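Local coordinates for periplasmic solute binding protein (Pectobacterium atrosepticum, PDB 4RY1), which probably binds a sugar or related solute in the periplasm and delivers it to an ABC-type importer, as other members of its solute-binding family do, at residues I7-W10 against Q14-E17; A252-S257 against G320-M325; S47-Q52 against D60-D65; F290-N295 against M304-M309. One frame throughout, in Å; residues are numbered along the deposited sequence.

Contact 1: I7-W10 against Q14-E17. With ACT (acetate ion), chain F.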
loop_
_atom_site.group_PDB
_atom_site.type_symbol
_atom_site.label_atom_id
_atom_site.label_comp_id
_atom_site.label_asym_id
_atom_site.label_seq_id
_atom_site.Cartn_x
_atom_site.Cartn_y
_atom_site.Cartn_z
ATOM N N ILE A 7 -17.856 -10.558 9.879
ATOM C CA ILE A 7 -16.943 -9.828 8.954
ATOM C C ILE A 7 -15.968 -8.969 9.747
ATOM O O ILE A 7 -16.376 -8.226 10.639
ATOM C CB ILE A 7 -17.714 -8.975 7.895
ATOM C CG1 ILE A 7 -16.739 -8.208 7.013
ATOM C CG2 ILE A 7 -18.716 -8.060 8.547
ATOM C CD1 ILE A 7 -17.391 -7.600 5.779
ATOM N N SER A 8 -14.682 -9.119 9.444
ATOM C CA SER A 8 -13.647 -8.278 10.010
ATOM C C SER A 8 -12.972 -7.354 9.017
ATOM O O SER A 8 -12.797 -7.680 7.835
ATOM C CB SER A 8 -12.573 -9.102 10.729
ATOM O OG SER A 8 -11.779 -9.912 9.847
ATOM N N TRP A 9 -12.548 -6.222 9.536
ATOM C CA TRP A 9 -11.726 -5.286 8.778
ATOM C C TRP A 9 -10.966 -4.351 9.717
ATOM O O TRP A 9 -11.223 -4.339 10.910
ATOM C CB TRP A 9 -12.576 -4.461 7.766
ATOM C CG TRP A 9 -13.450 -3.402 8.410
ATOM C CD1 TRP A 9 -13.126 -2.104 8.630
ATOM C CD2 TRP A 9 -14.754 -3.587 8.949
ATOM N NE1 TRP A 9 -14.158 -1.456 9.236
ATOM C CE2 TRP A 9 -15.172 -2.337 9.463
ATOM C CE3 TRP A 9 -15.622 -4.682 9.048
ATOM C CZ2 TRP A 9 -16.400 -2.154 10.096
ATOM C CZ3 TRP A 9 -16.845 -4.498 9.672
ATOM C CH2 TRP A 9 -17.235 -3.230 10.167
ATOM N N TRP A 10 -10.036 -3.582 9.168
ATOM C CA TRP A 10 -9.345 -2.525 9.911
ATOM C C TRP A 10 -9.540 -1.195 9.210
ATOM O O TRP A 10 -9.900 -1.135 8.027
ATOM C CB TRP A 10 -7.837 -2.787 10.023
ATOM C CG TRP A 10 -7.108 -2.661 8.713
ATOM C CD1 TRP A 10 -6.583 -1.532 8.162
ATOM C CD2 TRP A 10 -6.864 -3.702 7.786
ATOM N NE1 TRP A 10 -6.048 -1.801 6.946
ATOM C CE2 TRP A 10 -6.164 -3.142 6.700
ATOM C CE3 TRP A 10 -7.121 -5.070 7.790
ATOM C CZ2 TRP A 10 -5.768 -3.897 5.611
ATOM C CZ3 TRP A 10 -6.733 -5.805 6.711
ATOM C CH2 TRP A 10 -6.058 -5.236 5.641
ATOM N N GLN A 14 -13.905 6.778 9.751
ATOM C CA GLN A 14 -14.687 7.066 8.524
ATOM C C GLN A 14 -14.948 5.783 7.758
ATOM O O GLN A 14 -16.047 5.551 7.306
ATOM C CB GLN A 14 -14.026 8.126 7.655
ATOM C CG GLN A 14 -13.950 9.460 8.355
ATOM C CD GLN A 14 -15.220 10.259 8.275
ATOM O OE1 GLN A 14 -16.222 9.833 7.674
ATOM N NE2 GLN A 14 -15.188 11.445 8.864
ATOM N N ARG A 15 -13.939 4.932 7.629
ATOM C CA ARG A 15 -14.148 3.634 7.009
ATOM C C ARG A 15 -15.108 2.789 7.846
ATOM O O ARG A 15 -15.948 2.074 7.291
ATOM C CB ARG A 15 -12.804 2.906 6.763
ATOM C CG ARG A 15 -12.996 1.518 6.155
ATOM C CD ARG A 15 -11.698 0.786 5.931
ATOM N NE ARG A 15 -10.819 1.433 4.975
ATOM C CZ ARG A 15 -9.499 1.299 4.935
ATOM N NH1 ARG A 15 -8.871 0.524 5.808
ATOM N NH2 ARG A 15 -8.792 1.913 3.992
ATOM N N HIS A 16 -14.979 2.847 9.169
ATOM C CA HIS A 16 -15.872 2.049 10.011
ATOM C C HIS A 16 -17.335 2.422 9.802
ATOM O O HIS A 16 -18.192 1.549 9.635
ATOM C CB HIS A 16 -15.530 2.173 11.496
ATOM C CG HIS A 16 -14.193 1.647 11.868
ATOM N ND1 HIS A 16 -13.545 0.652 11.176
ATOM C CD2 HIS A 16 -13.376 2.004 12.878
ATOM C CE1 HIS A 16 -12.385 0.410 11.746
ATOM N NE2 HIS A 16 -12.260 1.215 12.786
ATOM N N GLU A 17 -17.621 3.723 9.815
ATOM C CA GLU A 17 -19.010 4.167 9.621
ATOM C C GLU A 17 -19.561 3.687 8.274
ATOM O O GLU A 17 -20.680 3.200 8.164
ATOM C CB GLU A 17 -19.128 5.685 9.727
ATOM C CG GLU A 17 -20.575 6.165 9.576
ATOM C CD GLU A 17 -20.688 7.662 9.366
ATOM O OE1 GLU A 17 -19.784 8.434 9.763
ATOM O OE2 GLU A 17 -21.691 8.092 8.758
HETATM C C ACT F . -5.445 1.918 5.194
HETATM O O ACT F . -5.952 1.344 6.186
HETATM O OXT ACT F . -5.834 1.610 4.056
HETATM C CH3 ACT F . -4.374 2.977 5.332
#
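Arg15 NH1 is the shared donor of this contact, reaching both the carbonyl oxygen of Trp10 and a bound acetate. The bond from Arg15 NH1 to Trp10 O is 3.0 Å long and nearly straight at 163°; the oxygen lies in the guanidinium plane, while the donor is tilted from the plane of the carbonyl. The acetate, probably from the crystallisation liquor, receives NH1 on its O atom and NH2 on OXT, 3.0 Å from Arg15 NH2 to ACT OXT, a two-pronged carboxylate-guanidinium pairing. Trp10 NE1 adds a weak bond to the same ACT O at 3.2 Å. Arg15 runs extended to CD and then bends at chi3, which brings the guanidinium alongside the Trp10 indole, the two planes 77° apart. Arg15 and Trp10 together hold the acetate through three N-H groups; Arg63, in cation-pi contact with Trp10, lies close to Arg15 as well. A second bond joins the segments farther from the anion: Trp9 NE1 donates to His16 ND1 at 2.9 Å, bent to 135°. The indole nitrogen lies near the imidazole plane, but ND1 is tilted from the indole plane; the rings meet rim to rim, neither over the other's face, and this bond identifies ND1 as the acceptor. Arg15 NE is held by Gln322 O, which helps to fix the guanidinium. Strand 3-10 and helix 13-29 open a beta-alpha-beta unit completed by strand 33-40; Trp9 packs between this helix and Tyr39, whereas Trp10 extends among Trp42, Tyr45 and Trp68.

Contact 2: A252-S257 against G320-M325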
loop_
_atom_site.group_PDB
_atom_site.type_symbol
_atom_site.label_atom_id
_atom_site.label_comp_id
_atom_site.label_asym_id
_atom_site.label_seq_id
_atom_site.Cartn_x
_atom_site.Cartn_y
_atom_site.Cartn_z
ATOM N N ALA A 252 -3.891 5.174 0.663
ATOM C CA ALA A 252 -3.517 5.818 1.932
ATOM C C ALA A 252 -3.710 7.332 1.930
ATOM O O ALA A 252 -3.510 7.996 2.938
ATOM C CB ALA A 252 -2.058 5.523 2.245
ATOM N N ILE A 253 -4.043 7.888 0.777
ATOM C CA ILE A 253 -4.184 9.344 0.667
ATOM C C ILE A 253 -5.173 9.915 1.683
ATOM O O ILE A 253 -4.871 10.916 2.314
ATOM C CB ILE A 253 -4.559 9.744 -0.776
ATOM C CG1 ILE A 253 -3.344 9.528 -1.695
ATOM C CG2 ILE A 253 -5.080 11.177 -0.835
ATOM C CD1 ILE A 253 -3.676 9.606 -3.175
ATOM N N TYR A 254 -6.328 9.271 1.859
ATOM C CA TYR A 254 -7.341 9.793 2.792
ATOM C C TYR A 254 -6.764 9.851 4.206
ATOM O O TYR A 254 -6.921 10.832 4.917
ATOM C CB TYR A 254 -8.629 8.954 2.760
ATOM C CG TYR A 254 -9.627 9.360 1.702
ATOM C CD1 TYR A 254 -9.218 9.913 0.494
ATOM C CD2 TYR A 254 -10.973 9.177 1.909
ATOM C CE1 TYR A 254 -10.138 10.291 -0.469
ATOM C CE2 TYR A 254 -11.895 9.546 0.948
ATOM C CZ TYR A 254 -11.466 10.106 -0.243
ATOM O OH TYR A 254 -12.371 10.517 -1.213
ATOM N N THR A 255 -6.062 8.795 4.595
ATOM C CA THR A 255 -5.415 8.757 5.908
ATOM C C THR A 255 -4.417 9.897 6.104
ATOM O O THR A 255 -4.383 10.561 7.150
ATOM C CB THR A 255 -4.717 7.412 6.135
ATOM O OG1 THR A 255 -5.683 6.355 6.038
ATOM C CG2 THR A 255 -4.027 7.385 7.491
ATOM N N TYR A 256 -3.550 10.107 5.114
ATOM C CA TYR A 256 -2.546 11.186 5.223
ATOM C C TYR A 256 -3.127 12.589 5.078
ATOM O O TYR A 256 -2.544 13.568 5.549
ATOM C CB TYR A 256 -1.343 10.962 4.277
ATOM C CG TYR A 256 -0.422 9.922 4.872
ATOM C CD1 TYR A 256 -0.797 8.596 4.900
ATOM C CD2 TYR A 256 0.790 10.277 5.477
ATOM C CE1 TYR A 256 -0.002 7.628 5.481
ATOM C CE2 TYR A 256 1.598 9.312 6.079
ATOM C CZ TYR A 256 1.203 7.986 6.064
ATOM O OH TYR A 256 1.931 6.977 6.668
ATOM N N SER A 257 -4.298 12.675 4.458
ATOM C CA SER A 257 -5.003 13.933 4.317
ATOM C C SER A 257 -5.781 14.306 5.578
ATOM O O SER A 257 -6.103 15.476 5.784
ATOM C CB SER A 257 -5.980 13.841 3.142
ATOM O OG SER A 257 -5.298 13.866 1.905
ATOM N N GLY A 320 -18.462 4.401 -0.660
ATOM C CA GLY A 320 -17.797 5.480 -1.395
ATOM C C GLY A 320 -16.357 5.143 -1.674
ATOM O O GLY A 320 -16.039 4.056 -2.183
ATOM N N LEU A 321 -15.478 6.093 -1.386
ATOM C CA LEU A 321 -14.042 5.938 -1.639
ATOM C C LEU A 321 -13.250 5.534 -0.385
ATOM O O LEU A 321 -12.024 5.613 -0.385
ATOM C CB LEU A 321 -13.454 7.233 -2.213
ATOM C CG LEU A 321 -14.008 7.564 -3.603
ATOM C CD1 LEU A 321 -13.530 8.942 -4.041
ATOM C CD2 LEU A 321 -13.552 6.549 -4.643
ATOM N N GLN A 322 -13.931 5.028 0.632
ATOM C CA GLN A 322 -13.268 4.700 1.893
ATOM C C GLN A 322 -12.295 3.519 1.828
ATOM O O GLN A 322 -11.467 3.377 2.727
ATOM C CB GLN A 322 -14.318 4.440 2.964
ATOM C CG GLN A 322 -15.113 5.680 3.336
ATOM C CD GLN A 322 -14.245 6.769 3.905
ATOM O OE1 GLN A 322 -13.376 6.516 4.710
ATOM N NE2 GLN A 322 -14.481 7.998 3.455
ATOM N N ASN A 323 -12.402 2.706 0.778
ATOM C CA ASN A 323 -11.456 1.628 0.519
ATOM C C ASN A 323 -10.669 1.860 -0.779
ATOM O O ASN A 323 -10.125 0.921 -1.354
ATOM C CB ASN A 323 -12.176 0.284 0.395
ATOM C CG ASN A 323 -12.998 -0.084 1.593
ATOM O OD1 ASN A 323 -14.167 -0.564 1.467
ATOM N ND2 ASN A 323 -12.414 0.056 2.735
ATOM N N GLY A 324 -10.643 3.098 -1.252
ATOM C CA GLY A 324 -9.973 3.425 -2.497
ATOM C C GLY A 324 -10.914 3.400 -3.685
ATOM O O GLY A 324 -12.129 3.323 -3.546
ATOM N N MET A 325 -10.336 3.524 -4.867
ATOM C CA MET A 325 -11.129 3.531 -6.098
ATOM C C MET A 325 -11.640 2.118 -6.415
ATOM O O MET A 325 -10.836 1.211 -6.597
ATOM C CB MET A 325 -10.290 4.062 -7.264
ATOM C CG MET A 325 -9.962 5.540 -7.133
ATOM S SD MET A 325 -11.273 6.775 -7.583
ATOM C CE MET A 325 -10.959 6.842 -9.400
#
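Tyr254 reaches from helix 253-257 to Leu321 and Gln322, and nearly all of the contact lies along its ring. From CB, which is directed toward the loop 320-325, the chain leads to a ring whose CD2 and CE2 side faces the amide of Gln322. There NE2 sits at the ring edge, near its plane, 3.9 Å from Tyr254 CE2, with the amide turned 62° against the ring. Gln322 CB starts away from the helix, but a bend at chi2 (-61°) swings the amide back to this edge. One face of the ring lies under the backbone oxygen of Leu321. Farther out, Tyr254 CZ meets Leu321 CB at 4.0 Å. The hydroxyl ends against the leucine, with Tyr254 OH 3.4 Å from Leu321 CD1, a purely van der Waals approach; its polar partner is Asn345 ND2, just before helix 346-356. Leu321 also packs on Ile341 and Asn345, so the aromatic tip enters a group of loop residues. Behind it, Gly324 N bonds to Leu321 O at 3.0 Å and closes the turn. The loop side is therefore a type I beta turn, Leu321 to Gly324, following a helix end at Gly320 with positive phi, against which a short helix lays one tyrosine.

Contact 3: S47-Q52 against D60-D65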
loop_
_atom_site.group_PDB
_atom_site.type_symbol
_atom_site.label_atom_id
_atom_site.label_comp_id
_atom_site.label_asym_id
_atom_site.label_seq_id
_atom_site.Cartn_x
_atom_site.Cartn_y
_atom_site.Cartn_z
ATOM N N SER A 47 -1.852 -10.168 13.524
ATOM C CA SER A 47 -1.497 -11.124 14.574
ATOM C C SER A 47 -2.784 -11.777 15.153
ATOM O O SER A 47 -2.842 -13.002 15.342
ATOM C CB SER A 47 -0.591 -10.453 15.619
ATOM O OG SER A 47 -1.318 -9.559 16.405
ATOM N N ARG A 48 -3.858 -10.996 15.310
ATOM C CA ARG A 48 -5.137 -11.547 15.780
ATOM C C ARG A 48 -5.729 -12.540 14.777
ATOM O O ARG A 48 -6.240 -13.602 15.145
ATOM C CB ARG A 48 -6.162 -10.434 16.087
ATOM N N LEU A 49 -5.719 -12.148 13.505
ATOM C CA LEU A 49 -6.277 -12.983 12.454
ATOM C C LEU A 49 -5.523 -14.296 12.342
ATOM O O LEU A 49 -6.120 -15.352 12.191
ATOM C CB LEU A 49 -6.263 -12.234 11.121
ATOM C CG LEU A 49 -6.810 -13.059 9.952
ATOM C CD1 LEU A 49 -8.261 -13.445 10.192
ATOM C CD2 LEU A 49 -6.639 -12.313 8.627
ATOM N N SER A 50 -4.201 -14.210 12.402
ATOM C CA SER A 50 -3.354 -15.413 12.299
ATOM C C SER A 50 -3.679 -16.406 13.425
ATOM O O SER A 50 -3.809 -17.604 13.209
ATOM C CB SER A 50 -1.882 -15.038 12.298
ATOM O OG SER A 50 -1.070 -16.159 12.017
ATOM N N THR A 51 -3.847 -15.868 14.617
ATOM C CA THR A 51 -4.217 -16.681 15.775
ATOM C C THR A 51 -5.620 -17.299 15.594
ATOM O O THR A 51 -5.839 -18.482 15.846
ATOM C CB THR A 51 -4.105 -15.880 17.068
ATOM O OG1 THR A 51 -2.741 -15.483 17.242
ATOM C CG2 THR A 51 -4.580 -16.722 18.274
ATOM N N GLN A 52 -6.575 -16.504 15.115
ATOM C CA GLN A 52 -7.905 -17.038 14.830
ATOM C C GLN A 52 -7.860 -18.188 13.832
ATOM O O GLN A 52 -8.494 -19.226 14.026
ATOM C CB GLN A 52 -8.799 -15.942 14.226
ATOM C CG GLN A 52 -9.315 -14.911 15.227
ATOM C CD GLN A 52 -10.121 -13.812 14.555
ATOM O OE1 GLN A 52 -9.818 -13.425 13.426
ATOM N NE2 GLN A 52 -11.125 -13.303 15.246
ATOM N N ASP A 60 -16.214 -15.180 8.865
ATOM C CA ASP A 60 -16.629 -15.688 7.544
ATOM C C ASP A 60 -16.039 -14.874 6.393
ATOM O O ASP A 60 -15.686 -15.425 5.357
ATOM C CB ASP A 60 -18.150 -15.702 7.427
ATOM C CG ASP A 60 -18.795 -16.555 8.500
ATOM O OD1 ASP A 60 -19.019 -16.042 9.611
ATOM O OD2 ASP A 60 -18.985 -17.753 8.240
ATOM N N VAL A 61 -16.038 -13.555 6.584
ATOM C CA VAL A 61 -15.459 -12.605 5.625
ATOM C C VAL A 61 -14.360 -11.817 6.320
ATOM O O VAL A 61 -14.576 -11.237 7.394
ATOM C CB VAL A 61 -16.499 -11.636 5.038
ATOM C CG1 VAL A 61 -15.856 -10.623 4.072
ATOM C CG2 VAL A 61 -17.557 -12.412 4.295
ATOM N N MET A 62 -13.184 -11.797 5.696
ATOM C CA MET A 62 -12.035 -11.076 6.257
ATOM C C MET A 62 -11.494 -10.079 5.248
ATOM O O MET A 62 -11.227 -10.436 4.100
ATOM C CB MET A 62 -10.900 -12.052 6.560
ATOM C CG MET A 62 -11.223 -13.119 7.601
ATOM S SD MET A 62 -10.222 -14.682 7.467
ATOM C CE MET A 62 -11.244 -15.456 6.171
ATOM N N ARG A 63 -11.227 -8.862 5.695
ATOM C CA ARG A 63 -10.314 -7.996 4.935
ATOM C C ARG A 63 -8.889 -8.529 5.149
ATOM O O ARG A 63 -8.503 -8.810 6.278
ATOM C CB ARG A 63 -10.387 -6.548 5.368
ATOM C CG ARG A 63 -9.676 -5.566 4.446
ATOM C CD ARG A 63 -9.523 -4.206 5.102
ATOM N NE ARG A 63 -8.769 -3.259 4.282
ATOM C CZ ARG A 63 -9.294 -2.253 3.586
ATOM N NH1 ARG A 63 -10.600 -2.052 3.587
ATOM N NH2 ARG A 63 -8.475 -1.455 2.903
ATOM N N ILE A 64 -8.141 -8.667 4.065
ATOM C CA ILE A 64 -6.767 -9.102 4.133
ATOM C C ILE A 64 -5.920 -8.271 3.184
ATOM O O ILE A 64 -6.419 -7.729 2.202
ATOM C CB ILE A 64 -6.585 -10.589 3.805
ATOM C CG1 ILE A 64 -7.058 -10.910 2.385
ATOM C CG2 ILE A 64 -7.261 -11.482 4.846
ATOM C CD1 ILE A 64 -6.635 -12.291 1.914
ATOM N N ASP A 65 -4.650 -8.122 3.508
ATOM C CA ASP A 65 -3.690 -7.553 2.582
ATOM C C ASP A 65 -3.241 -8.620 1.576
ATOM O O ASP A 65 -3.063 -9.799 1.921
ATOM C CB ASP A 65 -2.498 -6.935 3.334
ATOM C CG ASP A 65 -2.428 -5.400 3.262
ATOM O OD1 ASP A 65 -3.252 -4.716 2.621
ATOM O OD2 ASP A 65 -1.514 -4.860 3.889
#
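Leu49 is the knob through which helix 45-55 touches strand 61-64, and its two methyls divide the work. CD1 meets the thioether of Met62, with Leu49 CD1 3.6 Å from Met62 SD and 3.9 Å from Met62 CG. CD2, the other branch, rests on Ile64, 3.9 Å from Leu49 CD2 to Ile64 CG2. With CG anti to the backbone nitrogen (chi1 179°), the leucine fork projects from the helix and spans two residues on the same side of the strand. Met62 bends at chi3 (-83°), its side chain crossing the leucine at about a right angle. All three residues are buried, and Phe79 packs on both Met62 and Ile64. The rest of the helix contributes little: Gln52 is directed toward the strand yet stays 6.0 Å from it, packing on Pro59 and Arg6 instead. Ser47 and Thr51 lie on the outer, exposed side of the helix. On the strand, Arg63 leads its guanidinium away toward Trp10, and Asp65 OD1 is hydrogen-bonded to a bound glycerol, probably from the crystallisation liquor. Only aliphatic carbon and sulfur meet here, so the contact depends on fit and burial, with directional bonding left to the strand's backbone pairing with strands 3-10 and 284-292.

Contact 4: F290-N295 against M304-M309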
loop_
_atom_site.group_PDB
_atom_site.type_symbol
_atom_site.label_atom_id
_atom_site.label_comp_id
_atom_site.label_asym_id
_atom_site.label_seq_id
_atom_site.Cartn_x
_atom_site.Cartn_y
_atom_site.Cartn_z
ATOM N N PHE A 290 -11.191 -8.976 0.038
ATOM C CA PHE A 290 -12.083 -9.718 0.921
ATOM C C PHE A 290 -11.942 -11.201 0.611
ATOM O O PHE A 290 -12.043 -11.612 -0.550
ATOM C CB PHE A 290 -13.552 -9.325 0.764
ATOM C CG PHE A 290 -13.938 -8.053 1.473
ATOM C CD1 PHE A 290 -13.684 -7.863 2.832
ATOM C CD2 PHE A 290 -14.628 -7.056 0.790
ATOM C CE1 PHE A 290 -14.061 -6.683 3.475
ATOM C CE2 PHE A 290 -15.010 -5.904 1.435
ATOM C CZ PHE A 290 -14.719 -5.701 2.762
ATOM N N ALA A 291 -11.703 -11.980 1.671
ATOM C CA ALA A 291 -11.591 -13.442 1.605
ATOM C C ALA A 291 -12.692 -14.070 2.448
ATOM O O ALA A 291 -13.137 -13.494 3.425
ATOM C CB ALA A 291 -10.232 -13.884 2.130
ATOM N N ILE A 292 -13.112 -15.260 2.043
ATOM C CA ILE A 292 -14.072 -16.088 2.786
ATOM C C ILE A 292 -13.316 -17.218 3.515
ATOM O O ILE A 292 -12.426 -17.835 2.954
ATOM C CB ILE A 292 -15.149 -16.673 1.859
ATOM C CG1 ILE A 292 -15.957 -15.545 1.214
ATOM C CG2 ILE A 292 -16.067 -17.639 2.598
ATOM C CD1 ILE A 292 -16.983 -15.994 0.181
ATOM N N SER A 293 -13.717 -17.461 4.759
ATOM C CA SER A 293 -13.123 -18.512 5.580
ATOM C C SER A 293 -13.242 -19.849 4.894
ATOM O O SER A 293 -14.303 -20.182 4.386
ATOM C CB SER A 293 -13.816 -18.621 6.930
ATOM O OG SER A 293 -13.404 -19.816 7.593
ATOM N N LYS A 294 -12.151 -20.617 4.928
ATOM C CA LYS A 294 -12.074 -21.898 4.235
ATOM C C LYS A 294 -13.240 -22.769 4.668
ATOM O O LYS A 294 -13.838 -23.451 3.834
ATOM C CB LYS A 294 -10.728 -22.617 4.468
ATOM C CG LYS A 294 -10.447 -23.708 3.415
ATOM C CD LYS A 294 -9.178 -24.509 3.667
ATOM C CE LYS A 294 -8.772 -25.342 2.440
ATOM N NZ LYS A 294 -7.503 -26.097 2.655
ATOM N N ASN A 295 -13.557 -22.743 5.968
ATOM C CA ASN A 295 -14.610 -23.599 6.509
ATOM C C ASN A 295 -15.854 -22.857 6.994
ATOM O O ASN A 295 -16.583 -23.342 7.855
ATOM C CB ASN A 295 -14.032 -24.463 7.632
ATOM C CG ASN A 295 -12.753 -25.169 7.215
ATOM O OD1 ASN A 295 -11.684 -24.930 7.780
ATOM N ND2 ASN A 295 -12.850 -26.017 6.207
ATOM N N MET A 304 -22.535 -13.113 -0.923
ATOM C CA MET A 304 -23.605 -12.117 -1.132
ATOM C C MET A 304 -23.248 -10.782 -0.463
ATOM O O MET A 304 -23.500 -9.707 -1.009
ATOM C CB MET A 304 -24.973 -12.624 -0.623
ATOM C CG MET A 304 -25.553 -13.790 -1.410
ATOM S SD MET A 304 -26.967 -14.676 -0.619
ATOM C CE MET A 304 -28.187 -13.339 -0.679
ATOM N N LEU A 305 -22.698 -10.835 0.744
ATOM C CA LEU A 305 -22.297 -9.603 1.434
ATOM C C LEU A 305 -21.179 -8.889 0.668
ATOM O O LEU A 305 -21.196 -7.671 0.453
ATOM C CB LEU A 305 -21.857 -9.899 2.858
ATOM C CG LEU A 305 -21.321 -8.736 3.688
ATOM C CD1 LEU A 305 -22.293 -7.560 3.746
ATOM C CD2 LEU A 305 -20.897 -9.244 5.073
ATOM N N MET A 306 -20.212 -9.659 0.208
ATOM C CA MET A 306 -19.097 -9.110 -0.566
ATOM C C MET A 306 -19.598 -8.460 -1.866
ATOM O O MET A 306 -19.226 -7.318 -2.192
ATOM C CB MET A 306 -18.058 -10.176 -0.877
ATOM C CG MET A 306 -17.293 -10.625 0.360
ATOM S SD MET A 306 -16.291 -12.188 0.172
ATOM C CE MET A 306 -15.370 -11.816 -1.328
ATOM N N ASN A 307 -20.458 -9.164 -2.591
ATOM C CA ASN A 307 -21.019 -8.593 -3.810
ATOM C C ASN A 307 -21.801 -7.323 -3.515
ATOM O O ASN A 307 -21.755 -6.360 -4.274
ATOM C CB ASN A 307 -21.906 -9.593 -4.515
ATOM C CG ASN A 307 -22.515 -9.015 -5.762
ATOM O OD1 ASN A 307 -21.844 -8.892 -6.793
ATOM N ND2 ASN A 307 -23.773 -8.647 -5.680
ATOM N N PHE A 308 -22.545 -7.320 -2.421
ATOM C CA PHE A 308 -23.336 -6.148 -2.074
ATOM C C PHE A 308 -22.446 -4.929 -1.879
ATOM O O PHE A 308 -22.726 -3.829 -2.384
ATOM C CB PHE A 308 -24.205 -6.427 -0.842
ATOM C CG PHE A 308 -25.209 -5.350 -0.564
ATOM C CD1 PHE A 308 -24.872 -4.244 0.193
ATOM C CD2 PHE A 308 -26.477 -5.422 -1.114
ATOM C CE1 PHE A 308 -25.785 -3.249 0.424
ATOM C CE2 PHE A 308 -27.403 -4.424 -0.879
ATOM C CZ PHE A 308 -27.053 -3.339 -0.100
ATOM N N MET A 309 -21.355 -5.130 -1.150
ATOM C CA MET A 309 -20.387 -4.051 -0.879
ATOM C C MET A 309 -19.656 -3.535 -2.132
ATOM O O MET A 309 -19.420 -2.333 -2.276
ATOM C CB MET A 309 -19.350 -4.513 0.171
ATOM C CG MET A 309 -19.922 -4.710 1.580
ATOM S SD MET A 309 -18.663 -5.128 2.876
ATOM C CE MET A 309 -19.534 -4.532 4.332
#
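Met306 fills the gap between Phe290 and Ile292, the two strand residues that reach helix 299-310. Its sulfur lies against the Ile292 side chain, with Met306 SD 3.5 Å from Ile292 CG1 and 3.9 Å from Ile292 CD1. The terminal methyl then folds in toward the strand backbone because of the bend at chi3 (51°), with Met306 CE coming 3.4 Å from Phe290 O and 3.7 Å from Phe290 CB. One flexible side chain thus touches both strand residues; the methyl of Ala291, between them, is directed away. The Phe290 ring forms the second bump. It projects toward the helix and meets Met309 one turn further along, where Met309 SD is 4.0 Å from Phe290 CZ. The sulfur is 4.7 Å from the ring centroid and 47° off its normal, an oblique Met-aromatic contact in one of the two conformers of Met309, and so only tentative, with the two side chains crossing at about a right angle. Neighbours close the surroundings: Val61 borders both Phe290 and Met306, and Ile23 of helix 13-29 touches Met309. Strand 290-292 and helix 304-309 run nearly antiparallel (166°), their axes 9.9 Å apart at closest, the arrangement of a helix that follows a strand and packs back along a sheet face, as in the alpha/beta lobes of periplasmic binding proteins.

Contacts 1, 3 and 4 share one mixed sheet: strand 61-64 lies between strands 3-10 and 284-292, with backbone bonds tying contact 3 to each of the others. Contacts 3 and 4 are buried and joined by apolar side chains, without hydrogen bonds between their segments, holding helices 45-55 and 299-310 to the sheet. Contacts 1 and 2 are only partly buried; contact 1 is hydrogen-bonded and carries a bound anion, whereas contact 2 is van der Waals packing of a tyrosine between a short helix and a loop, with neither of its segments a strand. These two touch through Arg15 and the 320-325 loop, and Ile7 of contact 1 packs on Leu305, Met309 and Phe290 of contact 4.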